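Local coordinates for uncharacterized conserved protein (Ruegeria pomeroyi DSS-3, PDB 3IUS) that is of unknown function but probably binds an NAD-type dinucleotide on a Rossmann fold, at residues S70-S75 and A125-W130; G76-L81 and V132-Q137. All blocks are in the same frame, centred on the assembly; numbering follows the deposited sequence. Where two conformers were deposited one is given.

Contact 1: S70-S75 and A125-W130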
ATOM      1  N   SER A  70      -1.577   3.103  -8.278  1.00 16.91           N
ATOM      2  CA  SER A  70      -1.897   3.378  -6.879  1.00 21.41           C
ATOM      3  C   SER A  70      -3.341   3.853  -6.725  1.00 22.63           C
ATOM      4  O   SER A  70      -3.789   4.154  -5.620  1.00 23.44           O
ATOM      5  CB  SER A  70      -0.961   4.458  -6.311  1.00 16.99           C
ATOM      6  OG  SER A  70       0.392   4.041  -6.288  1.00 17.77           O
ATOM      7  N   THR A  71      -4.064   3.923  -7.836  1.00 20.19           N
ATOM      8  CA  THR A  71      -5.401   4.511  -7.846  1.00 23.49           C
ATOM      9  C   THR A  71      -6.439   3.594  -7.201  1.00 19.07           C
ATOM     10  O   THR A  71      -6.589   2.449  -7.606  1.00 16.79           O
ATOM     11  CB  THR A  71      -5.847   4.845  -9.281  1.00 29.32           C
ATOM     12  OG1 THR A  71      -5.911   3.639 -10.055  1.00 35.29           O
ATOM     13  CG2 THR A  71      -4.861   5.799  -9.933  1.00 24.84           C
ATOM     14  N   ALA A  72      -7.149   4.103  -6.196  1.00 17.05           N
ATOM     15  CA  ALA A  72      -8.184   3.323  -5.514  1.00 19.03           C
ATOM     16  C   ALA A  72      -9.369   3.017  -6.429  1.00 16.86           C
ATOM     17  O   ALA A  72      -9.694   3.799  -7.314  1.00 17.16           O
ATOM     18  CB  ALA A  72      -8.662   4.056  -4.266  1.00 24.88           C
ATOM     19  N   PRO A  73     -10.026   1.869  -6.207  1.00 19.36           N
ATOM     20  CA  PRO A  73     -11.184   1.497  -7.026  1.00 22.14           C
ATOM     21  C   PRO A  73     -12.460   2.173  -6.545  1.00 21.98           C
ATOM     22  O   PRO A  73     -12.495   2.719  -5.442  1.00 18.38           O
ATOM     23  CB  PRO A  73     -11.293  -0.010  -6.785  1.00 26.54           C
ATOM     24  CG  PRO A  73     -10.766  -0.171  -5.402  1.00 26.85           C
ATOM     25  CD  PRO A  73      -9.579   0.744  -5.370  1.00 21.05           C
ATOM     26  N   ASP A  74     -13.489   2.146  -7.385  1.00 22.66           N
ATOM     27  CA  ASP A  74     -14.830   2.559  -6.999  1.00 24.93           C
ATOM     28  C   ASP A  74     -15.766   1.387  -7.276  1.00 25.34           C
ATOM     29  O   ASP A  74     -15.299   0.293  -7.603  1.00 19.68           O
ATOM     30  CB  ASP A  74     -15.270   3.802  -7.783  1.00 25.08           C
ATOM     31  CG  ASP A  74     -15.151   3.620  -9.286  1.00 28.75           C
ATOM     32  OD1 ASP A  74     -15.206   2.471  -9.765  1.00 26.99           O
ATOM     33  OD2 ASP A  74     -14.998   4.635  -9.995  1.00 38.12           O
ATOM     34  N   SER A  75     -17.074   1.623  -7.174  1.00 23.28           N
ATOM     35  CA  SER A  75     -18.060   0.559  -7.360  0.50 23.88           C
ATOM     36  C   SER A  75     -17.959  -0.122  -8.724  1.00 23.53           C
ATOM     37  O   SER A  75     -18.478  -1.218  -8.909  1.00 23.46           O
ATOM     38  CB  SER A  75     -19.484   1.084  -7.134  0.50 24.36           C
ATOM     39  OG  SER A  75     -19.824   2.088  -8.069  0.50 17.10           O
ATOM     40  N   ALA A 125     -16.827  -5.915   3.290  1.00 24.07           N
ATOM     41  CA  ALA A 125     -17.340  -4.567   3.065  1.00 26.38           C
ATOM     42  C   ALA A 125     -17.113  -4.104   1.629  1.00 24.68           C
ATOM     43  O   ALA A 125     -16.380  -4.738   0.874  1.00 18.58           O
ATOM     44  CB  ALA A 125     -16.724  -3.585   4.058  1.00 25.96           C
ATOM     45  N   ALA A 126     -17.746  -2.994   1.261  1.00 29.07           N
ATOM     46  CA  ALA A 126     -17.721  -2.508  -0.117  1.00 26.99           C
ATOM     47  C   ALA A 126     -16.310  -2.256  -0.646  1.00 20.65           C
ATOM     48  O   ALA A 126     -15.974  -2.660  -1.760  1.00 18.52           O
ATOM     49  CB  ALA A 126     -18.573  -1.254  -0.251  1.00 28.65           C
ATOM     50  N   ARG A 127     -15.487  -1.586   0.154  1.00 21.21           N
ATOM     51  CA  ARG A 127     -14.119  -1.279  -0.251  1.00 22.04           C
ATOM     52  C   ARG A 127     -13.352  -2.543  -0.628  1.00 15.10           C
ATOM     53  O   ARG A 127     -12.664  -2.582  -1.646  1.00 18.58           O
ATOM     54  CB  ARG A 127     -13.384  -0.519   0.854  1.00 23.51           C
ATOM     55  CG  ARG A 127     -13.905   0.887   1.072  1.00 38.46           C
ATOM     56  CD  ARG A 127     -13.674   1.758  -0.158  1.00 51.71           C
ATOM     57  NE  ARG A 127     -12.353   2.387  -0.147  1.00 59.60           N
ATOM     58  CZ  ARG A 127     -11.687   2.755  -1.238  1.00 58.39           C
ATOM     59  NH1 ARG A 127     -10.492   3.316  -1.123  1.00 61.73           N
ATOM     60  NH2 ARG A 127     -12.205   2.548  -2.442  1.00 54.03           N
ATOM     61  N   GLY A 128     -13.470  -3.576   0.201  1.00 14.82           N
ATOM     62  CA  GLY A 128     -12.821  -4.841  -0.073  1.00 17.35           C
ATOM     63  C   GLY A 128     -13.343  -5.503  -1.333  1.00 14.57           C
ATOM     64  O   GLY A 128     -12.574  -6.107  -2.086  1.00 14.52           O
ATOM     65  N   ARG A 129     -14.653  -5.417  -1.556  1.00 18.89           N
ATOM     66  CA  ARG A 129     -15.243  -5.989  -2.769  1.00 14.66           C
ATOM     67  C   ARG A 129     -14.762  -5.236  -4.010  1.00 17.80           C
ATOM     68  O   ARG A 129     -14.515  -5.840  -5.058  1.00 14.92           O
ATOM     69  CB  ARG A 129     -16.774  -6.000  -2.711  1.00 14.68           C
ATOM     70  CG  ARG A 129     -17.355  -6.987  -1.706  1.00 17.44           C
ATOM     71  CD  ARG A 129     -18.855  -7.180  -1.916  1.00 22.88           C
ATOM     72  NE  ARG A 129     -19.573  -5.915  -2.012  1.00 23.29           N
ATOM     73  CZ  ARG A 129     -20.071  -5.263  -0.968  1.00 24.53           C
ATOM     74  NH1 ARG A 129     -19.935  -5.762   0.249  1.00 25.07           N
ATOM     75  NH2 ARG A 129     -20.712  -4.115  -1.145  1.00 36.42           N
ATOM     76  N   TRP A 130     -14.627  -3.919  -3.892  1.00 15.16           N
ATOM     77  CA  TRP A 130     -14.145  -3.122  -5.019  1.00 23.52           C
ATOM     78  C   TRP A 130     -12.692  -3.466  -5.346  1.00 15.37           C
ATOM     79  O   TRP A 130     -12.298  -3.480  -6.517  1.00 19.48           O
ATOM     80  CB  TRP A 130     -14.282  -1.622  -4.750  1.00 20.27           C
ATOM     81  CG  TRP A 130     -15.682  -1.178  -4.456  1.00 19.18           C
ATOM     82  CD1 TRP A 130     -16.836  -1.859  -4.723  1.00 21.33           C
ATOM     83  CD2 TRP A 130     -16.078   0.058  -3.850  1.00 21.79           C
ATOM     84  NE1 TRP A 130     -17.922  -1.127  -4.313  1.00 24.94           N
ATOM     85  CE2 TRP A 130     -17.484   0.053  -3.773  1.00 23.02           C
ATOM     86  CE3 TRP A 130     -15.379   1.166  -3.362  1.00 27.64           C
ATOM     87  CZ2 TRP A 130     -18.207   1.112  -3.226  1.00 27.03           C
ATOM     88  CZ3 TRP A 130     -16.098   2.219  -2.817  1.00 29.46           C
ATOM     89  CH2 TRP A 130     -17.497   2.184  -2.757  1.00 30.05           C
TER

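Contact 2: G76-L81 and V132-Q137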
ATOM      1  N   GLY A  76     -17.285   0.521  -9.670  1.00 21.48           N
ATOM      2  CA  GLY A  76     -17.130  -0.039 -11.002  1.00 24.69           C
ATOM      3  C   GLY A  76     -15.833  -0.805 -11.147  1.00 26.62           C
ATOM      4  O   GLY A  76     -15.582  -1.442 -12.174  1.00 28.43           O
ATOM      5  N   GLY A  77     -15.010  -0.758 -10.105  1.00 20.31           N
ATOM      6  CA  GLY A  77     -13.709  -1.394 -10.138  1.00 20.73           C
ATOM      7  C   GLY A  77     -12.591  -0.392 -10.352  1.00 19.89           C
ATOM      8  O   GLY A  77     -12.537   0.650  -9.695  1.00 20.69           O
ATOM      9  N   ASP A  78     -11.699  -0.701 -11.283  1.00 17.56           N
ATOM     10  CA  ASP A  78     -10.506   0.121 -11.477  1.00 17.50           C
ATOM     11  C   ASP A  78     -10.697   1.268 -12.463  1.00 20.73           C
ATOM     12  O   ASP A  78     -10.991   1.042 -13.634  1.00 19.24           O
ATOM     13  CB  ASP A  78      -9.325  -0.742 -11.918  1.00 16.73           C
ATOM     14  CG  ASP A  78      -8.025   0.031 -11.946  1.00 16.87           C
ATOM     15  OD1 ASP A  78      -7.254  -0.084 -10.970  1.00 22.44           O
ATOM     16  OD2 ASP A  78      -7.779   0.758 -12.933  1.00 17.17           O
ATOM     17  N   PRO A  79     -10.493   2.509 -11.988  1.00 23.25           N
ATOM     18  CA  PRO A  79     -10.648   3.731 -12.788  1.00 19.58           C
ATOM     19  C   PRO A  79      -9.648   3.841 -13.941  1.00 18.12           C
ATOM     20  O   PRO A  79      -9.991   4.416 -14.970  1.00 26.50           O
ATOM     21  CB  PRO A  79     -10.406   4.851 -11.766  1.00 21.45           C
ATOM     22  CG  PRO A  79     -10.639   4.213 -10.432  1.00 24.59           C
ATOM     23  CD  PRO A  79     -10.179   2.807 -10.582  1.00 22.30           C
ATOM     24  N   VAL A  80      -8.435   3.315 -13.771  1.00 18.22           N
ATOM     25  CA  VAL A  80      -7.428   3.366 -14.829  1.00 21.83           C
ATOM     26  C   VAL A  80      -7.859   2.483 -16.000  1.00 18.09           C
ATOM     27  O   VAL A  80      -7.817   2.903 -17.154  1.00 18.39           O
ATOM     28  CB  VAL A  80      -6.025   2.948 -14.327  1.00 22.78           C
ATOM     29  CG1 VAL A  80      -5.072   2.735 -15.500  1.00 17.98           C
ATOM     30  CG2 VAL A  80      -5.464   3.992 -13.369  1.00 19.57           C
ATOM     31  N   LEU A  81      -8.294   1.267 -15.696  1.00 20.60           N
ATOM     32  CA  LEU A  81      -8.799   0.366 -16.729  1.00 19.28           C
ATOM     33  C   LEU A  81     -10.081   0.915 -17.351  1.00 18.03           C
ATOM     34  O   LEU A  81     -10.331   0.735 -18.539  1.00 24.53           O
ATOM     35  CB  LEU A  81      -9.043  -1.036 -16.160  1.00 17.36           C
ATOM     36  CG  LEU A  81      -7.812  -1.875 -15.804  1.00 18.50           C
ATOM     37  CD1 LEU A  81      -8.223  -3.184 -15.140  1.00 19.63           C
ATOM     38  CD2 LEU A  81      -6.959  -2.137 -17.037  1.00 19.64           C
ATOM     39  N   VAL A 132     -11.311  -6.449  -4.832  1.00 17.92           N
ATOM     40  CA  VAL A 132     -11.354  -7.746  -5.510  1.00 16.28           C
ATOM     41  C   VAL A 132     -11.743  -7.582  -6.977  1.00 14.78           C
ATOM     42  O   VAL A 132     -11.142  -8.207  -7.860  1.00 14.78           O
ATOM     43  CB  VAL A 132     -12.328  -8.720  -4.824  1.00 15.32           C
ATOM     44  CG1 VAL A 132     -12.566  -9.939  -5.721  1.00 17.73           C
ATOM     45  CG2 VAL A 132     -11.794  -9.131  -3.454  1.00 16.99           C
HETATM   46  N   MSE A 133     -12.752  -6.755  -7.224  1.00 14.98           N
HETATM   47  CA  MSE A 133     -13.175  -6.402  -8.575  1.00 19.68           C
HETATM   48  C   MSE A 133     -11.991  -5.913  -9.389  1.00 21.28           C
HETATM   49  O   MSE A 133     -11.747  -6.373 -10.505  1.00 16.09           O
HETATM   50  CB  MSE A 133     -14.175  -5.249  -8.533  1.00 22.59           C
HETATM   51  CG  MSE A 133     -15.638  -5.586  -8.393  1.00 31.58           C
HETATM   52 SE   MSE A 133     -16.604  -4.057  -9.162  0.75 40.31          SE
HETATM   53  CE  MSE A 133     -16.319  -4.473 -11.039  1.00 42.60           C
ATOM     54  N   ALA A 134     -11.282  -4.935  -8.831  1.00 15.49           N
ATOM     55  CA  ALA A 134     -10.154  -4.317  -9.524  1.00 17.02           C
ATOM     56  C   ALA A 134      -9.080  -5.352  -9.846  1.00 15.50           C
ATOM     57  O   ALA A 134      -8.590  -5.414 -10.975  1.00 16.99           O
ATOM     58  CB  ALA A 134      -9.578  -3.173  -8.697  1.00 16.48           C
ATOM     59  N   GLU A 135      -8.729  -6.180  -8.864  1.00 15.21           N
ATOM     60  CA  GLU A 135      -7.724  -7.216  -9.090  1.00 15.03           C
ATOM     61  C   GLU A 135      -8.131  -8.115 -10.244  1.00 15.05           C
ATOM     62  O   GLU A 135      -7.314  -8.447 -11.096  1.00 17.19           O
ATOM     63  CB  GLU A 135      -7.530  -8.090  -7.854  1.00 14.72           C
ATOM     64  CG  GLU A 135      -6.808  -7.416  -6.704  1.00 15.68           C
ATOM     65  CD  GLU A 135      -6.183  -8.431  -5.755  1.00 23.79           C
ATOM     66  OE1 GLU A 135      -5.952  -9.586  -6.172  1.00 16.72           O
ATOM     67  OE2 GLU A 135      -5.919  -8.087  -4.590  1.00 14.30           O
ATOM     68  N   GLN A 136      -9.399  -8.518 -10.250  1.00 15.02           N
ATOM     69  CA  GLN A 136      -9.903  -9.444 -11.261  1.00 16.80           C
ATOM     70  C   GLN A 136      -9.866  -8.819 -12.649  1.00 18.67           C
ATOM     71  O   GLN A 136      -9.555  -9.491 -13.640  1.00 15.39           O
ATOM     72  CB  GLN A 136     -11.320  -9.917 -10.899  1.00 21.01           C
ATOM     73  CG  GLN A 136     -11.345 -10.869  -9.695  1.00 19.50           C
ATOM     74  CD  GLN A 136     -12.713 -11.004  -9.039  1.00 20.71           C
ATOM     75  OE1 GLN A 136     -13.676 -10.338  -9.421  1.00 26.22           O
ATOM     76  NE2 GLN A 136     -12.798 -11.875  -8.042  1.00 20.88           N
ATOM     77  N   GLN A 137     -10.182  -7.532 -12.717  1.00 17.25           N
ATOM     78  CA  GLN A 137     -10.142  -6.808 -13.985  1.00 15.90           C
ATOM     79  C   GLN A 137      -8.718  -6.772 -14.539  1.00 16.07           C
ATOM     80  O   GLN A 137      -8.489  -7.053 -15.715  1.00 16.27           O
ATOM     81  CB  GLN A 137     -10.720  -5.397 -13.817  1.00 17.30           C
ATOM     82  CG  GLN A 137     -12.222  -5.391 -13.589  1.00 19.42           C
ATOM     83  CD  GLN A 137     -12.760  -4.030 -13.164  1.00 26.76           C
ATOM     84  OE1 GLN A 137     -12.009  -3.152 -12.733  1.00 23.50           O
ATOM     85  NE2 GLN A 137     -14.072  -3.860 -13.269  1.00 31.56           N
TER
HETATM   86  O   HOH W   1     -13.133  -0.612 -14.414  1.00 35.85           O

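Contact 1: S70-S75 and A125-W130
Trp130 lays one face of its indole against the chain running from Asp74 to Ser75. CA of Ser75 stands 3.6 Å from the centroid of the five-membered ring, 18° off the ring normal, which makes it a CH-pi contact over the face. Ser75 N lies above the middle of the whole ring system, and the Asp74 carbonyl reaches the root of the indole, its O 3.5 Å from Trp130 CG. The ring therefore rests mainly on backbone rather than on a side chain. With CG anti to its own carbonyl carbon (chi1 -58°), the indole is set between the loop on one face and Ala126 O, from the helix's own first turn, on the other. Pro73 comes in next to the root of the ring: its CG is 3.9 Å from Trp130 CB, and its CB lies 3.6 Å from the backbone O of Trp130.

Arg127, one turn earlier on the helix, reaches the same loop with a chain bent at chi2 and chi3. Those bends carry NH2 to 3.0 Å from Pro73 O, a weak hydrogen bond because the N-H points poorly at the oxygen (125°). The carbonyl oxygen sits at the edge of the guanidinium, close to its plane, and so does Ala72 CB, 3.7 Å from NH1.

Farther out, Pro73 also packs on Tyr100 of strand 97-103 and on Ala134, while Asp74 OD1 takes a hydrogen bond from Gly76 N. The loop follows strand 66-69 of the parallel Rossmann sheet, and this contact fastens it to the start of helix 126-140. With one weak, bent hydrogen bond and an indole spread over backbone, the contact relies chiefly on dispersion and shape.

Contact 2: G76-L81 and V132-Q137
Asp78 N donates to the side-chain oxygen of Gln137, OE1, over 2.9 Å, nearly straight at 172° and in the carbonyl plane. A water lies within hydrogen-bonding reach of both Gln137 OE1 (3.2 Å) and Asp78 O, though it has more acceptors near it than protons to give. This is a side-chain amide bridging to backbone, at the turn that leads from strand 66-69 into helix 79-90 of the Rossmann fold. The other end of the same amide is used as well, NE2 giving a hydrogen bond of 3.1 Å to Gly76 O that lies close to the amide plane. Beyond CG the Gln137 chain is extended (chi2 169°), which carries the amide out from helix 126-140 to the two peptide groups flanking Gly77. With a lysine in its place, Asp78 N would probably be left without its acceptor and the Gly76-Asp78 turn set freer to shift.

Gly77 passes close to the helix, its CA 3.6 Å from Gln137 OE1. A side chain at this position would point at the helix and strike OE1, and at this backbone conformation a CB would also jam against the carbonyl O of Gly76. Met133, present as selenomethionine, curls its end at chi3 so that CE and SE lie along Gly76 and Gly77.

Asp78 is the N-cap of helix 79-90. Its OD2 accepts from Leu81 N with the anti lone pair, and more weakly from Val80 N, while OD1 takes a hydrogen bond from Trp138 NE1, so this one carboxylate ties the new helix to helix 126-140. Its CB packs on Ala134 CB. A turn further on, Leu81 and Gln137 run past each other in opposite directions, and Leu81 CD1 comes to 3.6 Å from Gln137 CB.

Overall arrangement
Both contacts press the connection between strand 66-69 and helix 79-90 against successive turns of helix 126-140, and their centres lie about 8 Å apart on the same side of the chain's centre. Contact 1 holds the loop to the first turns and is a surface contact, with Pro73 buried among mostly exposed residues. Contact 2 follows where the loop becomes a helix and is partly buried. The two bury almost equal surface, but the chemistry differs: contact 1 is an indole laid on backbone, with one proline beside it and a weak hydrogen bond; contact 2 has two nearly straight hydrogen bonds at one side-chain amide and a capped helix start. Met133 SE touches Ser75 O, joining the two.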